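PDB 3U0H: xylose isomerase domain protein, which is probably a sugar isomerase or a related enzyme of the xylose isomerase-like TIM-barrel family, its substrate not established. Local coordinates for residues 214-226 with 247-259. Residues are numbered along the deposited sequence; the frame is centred on the assembly and turned at random.
Sequences EDAHDGKRLLPGD and VAAEVLHETPLDG. With EDO (1,2-ethanediol), chain D.
The Arg221 guanidinium has Leu252 CD1 over one face, offset toward the rim, while Glu250 O and O2 of a 1,2-ethanediol, probably from the crystallisation liquor, lie at its edge. The His217 ring carries Lys220 CE over the centre of one face and accepts Gly219 N at its edge, through ND1. Leu257 CG lies over one face of the His253 ring, toward the rim, and His253 ND1 bonds Val251 O in the ring plane at 2.8 Å. The contact sits at the C-terminal ends of the barrel strands, the side where TIM-barrel enzymes carry their active sites; loop 214-226, after strand 201-206, packs on the loop leaving the last strand, 246-249. Arg221 runs extended beside Leu252 and grips Asp218 side-on: NE bonds Asp218 O at 2.9 Å, and NH2 forms a salt bridge with Asp218 OD1 at 2.7 Å, from above the carboxylate plane. The diol O2 also bonds Asp218 OD1, at 2.7 Å. Arg221 NH1 makes a weak bond to Glu250 O at 3.4 Å. The Glu250 carboxylate is turned 76° from the guanidinium, and OE1 stands well out of that plane, pairing by charge alone. Asp179 adds a salt bridge at NH1 and Tyr181 a cation-pi contact. A leucine in place of Arg221 would probably leave the carboxylates of Asp218, Glu250 and Asp179 without their shared positive partner. Val251 wedges both methyls against the loop backbone, CG2 3.4 Å from Leu222 O, and Pro224 CG rests on Ala249 CB at 3.9 Å, against helix 261-280. The backbones join where Arg221 N donates to Leu252 O, 2.9 Å away, nearly straight at 160°.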
loop_
_atom_site.group_PDB
_atom_site.type_symbol
_atom_site.label_atom_id
_atom_site.label_comp_id
_atom_site.label_asym_id
_atom_site.label_seq_id
_atom_site.Cartn_x
_atom_site.Cartn_y
_atom_site.Cartn_z
ATOM N N GLU A 214 -29.187 -6.367 -28.769
ATOM C CA GLU A 214 -29.663 -4.961 -28.603
ATOM C C GLU A 214 -31.009 -4.869 -27.928
ATOM O O GLU A 214 -31.379 -3.780 -27.476
ATOM C CB GLU A 214 -29.851 -4.201 -29.926
ATOM C CG GLU A 214 -28.777 -4.384 -30.953
ATOM C CD GLU A 214 -29.080 -5.615 -31.760
ATOM O OE1 GLU A 214 -30.035 -5.528 -32.597
ATOM O OE2 GLU A 214 -28.382 -6.651 -31.500
ATOM N N ASP A 215 -31.762 -5.970 -27.922
ATOM C CA ASP A 215 -33.154 -5.974 -27.497
ATOM C C ASP A 215 -33.375 -6.528 -26.083
ATOM O O ASP A 215 -34.287 -6.079 -25.330
ATOM C CB ASP A 215 -33.966 -6.818 -28.485
ATOM C CG ASP A 215 -33.924 -6.277 -29.932
ATOM O OD1 ASP A 215 -33.689 -5.055 -30.088
ATOM O OD2 ASP A 215 -34.141 -7.086 -30.894
ATOM N N ALA A 216 -32.535 -7.499 -25.721
ATOM C CA ALA A 216 -32.743 -8.261 -24.519
ATOM C C ALA A 216 -32.902 -7.308 -23.318
ATOM O O ALA A 216 -32.192 -6.283 -23.216
ATOM C CB ALA A 216 -31.622 -9.282 -24.334
ATOM N N HIS A 217 -33.914 -7.585 -22.486
ATOM C CA HIS A 217 -34.180 -6.789 -21.276
ATOM C C HIS A 217 -33.682 -7.463 -20.027
ATOM O O HIS A 217 -33.948 -8.628 -19.787
ATOM C CB HIS A 217 -35.650 -6.486 -21.140
ATOM C CG HIS A 217 -35.955 -5.362 -20.177
ATOM N ND1 HIS A 217 -35.832 -5.500 -18.828
ATOM C CD2 HIS A 217 -36.477 -4.073 -20.396
ATOM C CE1 HIS A 217 -36.224 -4.340 -18.214
ATOM N NE2 HIS A 217 -36.612 -3.471 -19.179
ATOM N N ASP A 218 -32.968 -6.692 -19.226
ATOM C CA ASP A 218 -32.297 -7.147 -18.027
ATOM C C ASP A 218 -33.175 -7.844 -17.046
ATOM O O ASP A 218 -32.693 -8.713 -16.294
ATOM C CB ASP A 218 -31.664 -5.954 -17.330
ATOM C CG ASP A 218 -30.820 -6.343 -16.197
ATOM O OD1 ASP A 218 -29.851 -7.112 -16.378
ATOM O OD2 ASP A 218 -31.130 -5.885 -15.098
ATOM N N GLY A 219 -34.445 -7.454 -17.077
ATOM C CA GLY A 219 -35.449 -7.782 -16.071
ATOM C C GLY A 219 -36.382 -8.872 -16.557
ATOM O O GLY A 219 -37.230 -9.308 -15.809
ATOM N N LYS A 220 -36.208 -9.303 -17.806
ATOM C CA LYS A 220 -37.102 -10.263 -18.492
ATOM C C LYS A 220 -36.319 -11.436 -19.147
ATOM O O LYS A 220 -36.227 -11.530 -20.356
ATOM C CB LYS A 220 -37.930 -9.531 -19.570
ATOM C CG LYS A 220 -38.605 -8.297 -19.028
ATOM C CD LYS A 220 -39.491 -7.565 -20.030
ATOM C CE LYS A 220 -39.661 -6.103 -19.628
ATOM N NZ LYS A 220 -40.169 -5.250 -20.733
ATOM N N ARG A 221 -35.728 -12.278 -18.301
ATOM C CA ARG A 221 -34.840 -13.353 -18.697
ATOM C C ARG A 221 -35.521 -14.742 -18.716
ATOM O O ARG A 221 -36.619 -14.955 -18.219
ATOM C CB ARG A 221 -33.618 -13.414 -17.739
ATOM C CG ARG A 221 -32.910 -12.074 -17.416
ATOM C CD ARG A 221 -31.579 -12.291 -16.696
ATOM N NE ARG A 221 -30.956 -11.021 -16.411
ATOM C CZ ARG A 221 -29.800 -10.880 -15.770
ATOM N NH1 ARG A 221 -29.152 -11.961 -15.316
ATOM N NH2 ARG A 221 -29.292 -9.664 -15.598
ATOM N N LEU A 222 -34.839 -15.697 -19.317
ATOM C CA LEU A 222 -35.375 -17.048 -19.493
ATOM C C LEU A 222 -34.444 -18.043 -18.764
ATOM O O LEU A 222 -33.310 -17.693 -18.343
ATOM C CB LEU A 222 -35.451 -17.353 -20.976
ATOM C CG LEU A 222 -36.485 -16.653 -21.860
ATOM C CD1 LEU A 222 -36.531 -17.342 -23.222
ATOM C CD2 LEU A 222 -37.882 -16.654 -21.244
ATOM N N LEU A 223 -34.948 -19.257 -18.594
ATOM C CA LEU A 223 -34.199 -20.335 -17.997
ATOM C C LEU A 223 -33.071 -20.719 -18.891
ATOM O O LEU A 223 -33.282 -20.813 -20.104
ATOM C CB LEU A 223 -35.056 -21.577 -17.857
ATOM C CG LEU A 223 -36.330 -21.433 -17.033
ATOM C CD1 LEU A 223 -37.013 -22.815 -16.905
ATOM C CD2 LEU A 223 -35.986 -20.791 -15.687
ATOM N N PRO A 224 -31.888 -21.014 -18.303
ATOM C CA PRO A 224 -30.773 -21.512 -19.128
ATOM C C PRO A 224 -31.245 -22.564 -20.133
ATOM O O PRO A 224 -31.927 -23.523 -19.751
ATOM C CB PRO A 224 -29.844 -22.149 -18.111
ATOM C CG PRO A 224 -30.161 -21.452 -16.830
ATOM C CD PRO A 224 -31.630 -21.207 -16.866
ATOM N N GLY A 225 -30.928 -22.353 -21.408
ATOM C CA GLY A 225 -31.341 -23.268 -22.448
ATOM C C GLY A 225 -32.720 -23.090 -23.101
ATOM O O GLY A 225 -33.041 -23.829 -24.028
ATOM N N ASP A 226 -33.549 -22.148 -22.670
ATOM C CA ASP A 226 -34.798 -21.877 -23.435
ATOM C C ASP A 226 -34.628 -20.796 -24.545
ATOM O O ASP A 226 -35.556 -20.456 -25.237
ATOM C CB ASP A 226 -35.916 -21.517 -22.475
ATOM C CG ASP A 226 -36.343 -22.693 -21.588
ATOM O OD1 ASP A 226 -36.192 -23.857 -22.006
ATOM O OD2 ASP A 226 -36.866 -22.452 -20.470
ATOM N N VAL A 247 -22.049 -21.916 -10.529
ATOM C CA VAL A 247 -22.712 -21.230 -11.626
ATOM C C VAL A 247 -24.181 -21.109 -11.286
ATOM O O VAL A 247 -24.928 -22.103 -11.296
ATOM C CB VAL A 247 -22.528 -22.043 -12.897
ATOM C CG1 VAL A 247 -23.232 -21.421 -14.072
ATOM C CG2 VAL A 247 -21.029 -22.270 -13.166
ATOM N N ALA A 248 -24.609 -19.878 -11.002
ATOM C CA ALA A 248 -25.987 -19.639 -10.559
ATOM C C ALA A 248 -26.903 -19.215 -11.672
ATOM O O ALA A 248 -26.556 -18.338 -12.463
ATOM C CB ALA A 248 -26.008 -18.601 -9.482
ATOM N N ALA A 249 -28.088 -19.817 -11.726
ATOM C CA ALA A 249 -29.102 -19.414 -12.702
ATOM C C ALA A 249 -29.889 -18.218 -12.159
ATOM O O ALA A 249 -30.951 -18.399 -11.539
ATOM C CB ALA A 249 -30.025 -20.564 -13.014
ATOM N N GLU A 250 -29.344 -17.015 -12.348
ATOM C CA GLU A 250 -30.060 -15.736 -12.054
ATOM C C GLU A 250 -30.994 -15.423 -13.231
ATOM O O GLU A 250 -30.540 -14.946 -14.284
ATOM C CB GLU A 250 -29.113 -14.542 -11.786
ATOM C CG GLU A 250 -29.877 -13.251 -11.338
ATOM C CD GLU A 250 -29.014 -12.023 -11.012
ATOM O OE1 GLU A 250 -28.352 -11.437 -11.907
ATOM O OE2 GLU A 250 -29.037 -11.590 -9.837
ATOM N N VAL A 251 -32.286 -15.725 -13.055
ATOM C CA VAL A 251 -33.282 -15.531 -14.109
ATOM C C VAL A 251 -34.248 -14.444 -13.668
ATOM O O VAL A 251 -35.341 -14.750 -13.213
ATOM C CB VAL A 251 -33.980 -16.849 -14.480
ATOM C CG1 VAL A 251 -35.033 -16.614 -15.544
ATOM C CG2 VAL A 251 -32.938 -17.851 -14.987
ATOM N N LEU A 252 -33.805 -13.183 -13.729
ATOM C CA LEU A 252 -34.643 -12.088 -13.288
ATOM C C LEU A 252 -35.877 -12.090 -14.202
ATOM O O LEU A 252 -35.759 -12.361 -15.377
ATOM C CB LEU A 252 -33.916 -10.732 -13.332
ATOM C CG LEU A 252 -32.624 -10.607 -12.506
ATOM C CD1 LEU A 252 -32.060 -9.193 -12.616
ATOM C CD2 LEU A 252 -32.815 -10.914 -11.033
ATOM N N HIS A 253 -37.053 -11.837 -13.653
ATOM C CA HIS A 253 -38.290 -11.889 -14.438
ATOM C C HIS A 253 -39.339 -10.971 -13.830
ATOM O O HIS A 253 -39.331 -10.734 -12.608
ATOM C CB HIS A 253 -38.779 -13.325 -14.476
ATOM C CG HIS A 253 -39.015 -13.908 -13.111
ATOM N ND1 HIS A 253 -38.012 -14.395 -12.352
ATOM C CD2 HIS A 253 -40.198 -14.014 -12.339
ATOM C CE1 HIS A 253 -38.515 -14.829 -11.171
ATOM N NE2 HIS A 253 -39.858 -14.590 -11.161
ATOM N N GLU A 254 -40.246 -10.420 -14.644
ATOM C CA GLU A 254 -41.295 -9.490 -14.104
ATOM C C GLU A 254 -42.607 -10.200 -13.763
ATOM O O GLU A 254 -43.426 -9.702 -12.965
ATOM C CB GLU A 254 -41.579 -8.352 -15.095
ATOM C CG GLU A 254 -40.404 -7.410 -15.285
ATOM C CD GLU A 254 -40.740 -6.158 -16.100
ATOM O OE1 GLU A 254 -41.898 -5.983 -16.603
ATOM O OE2 GLU A 254 -39.801 -5.333 -16.218
ATOM N N THR A 255 -42.752 -11.375 -14.366
ATOM C CA THR A 255 -43.957 -12.157 -14.299
ATOM C C THR A 255 -43.636 -13.616 -13.946
ATOM O O THR A 255 -42.583 -14.087 -14.235
ATOM C CB THR A 255 -44.648 -12.107 -15.678
ATOM O OG1 THR A 255 -43.681 -12.368 -16.706
ATOM C CG2 THR A 255 -45.284 -10.711 -15.913
ATOM N N PRO A 256 -44.579 -14.335 -13.324
ATOM C CA PRO A 256 -44.348 -15.728 -13.056
ATOM C C PRO A 256 -43.655 -16.464 -14.199
ATOM O O PRO A 256 -44.142 -16.450 -15.346
ATOM C CB PRO A 256 -45.756 -16.277 -12.890
ATOM C CG PRO A 256 -46.506 -15.157 -12.296
ATOM C CD PRO A 256 -45.853 -13.885 -12.747
ATOM N N LEU A 257 -42.516 -17.076 -13.869
ATOM C CA LEU A 257 -41.832 -18.045 -14.755
ATOM C C LEU A 257 -42.697 -19.338 -14.890
ATOM O O LEU A 257 -43.558 -19.593 -14.042
ATOM C CB LEU A 257 -40.437 -18.404 -14.204
ATOM C CG LEU A 257 -39.214 -17.442 -14.186
ATOM C CD1 LEU A 257 -38.138 -17.924 -13.228
ATOM C CD2 LEU A 257 -38.605 -17.293 -15.567
ATOM N N ASP A 258 -42.443 -20.147 -15.919
ATOM C CA ASP A 258 -43.264 -21.335 -16.216
ATOM C C ASP A 258 -43.015 -22.484 -15.210
ATOM O O ASP A 258 -41.850 -22.740 -14.880
ATOM C CB ASP A 258 -42.952 -21.808 -17.654
ATOM C CG ASP A 258 -44.185 -22.285 -18.415
ATOM O OD1 ASP A 258 -45.025 -23.006 -17.818
ATOM O OD2 ASP A 258 -44.306 -21.951 -19.626
ATOM N N GLY A 259 -44.076 -23.169 -14.740
ATOM C CA GLY A 259 -43.950 -24.393 -13.885
ATOM C C GLY A 259 -44.144 -24.182 -12.368
ATOM O O GLY A 259 -44.853 -23.266 -11.960
HETATM C C1 EDO D . -28.460 -6.900 -11.917
HETATM O O1 EDO D . -29.885 -6.861 -11.804
HETATM C C2 EDO D . -28.130 -6.076 -13.151
HETATM O O2 EDO D . -28.113 -6.946 -14.286
#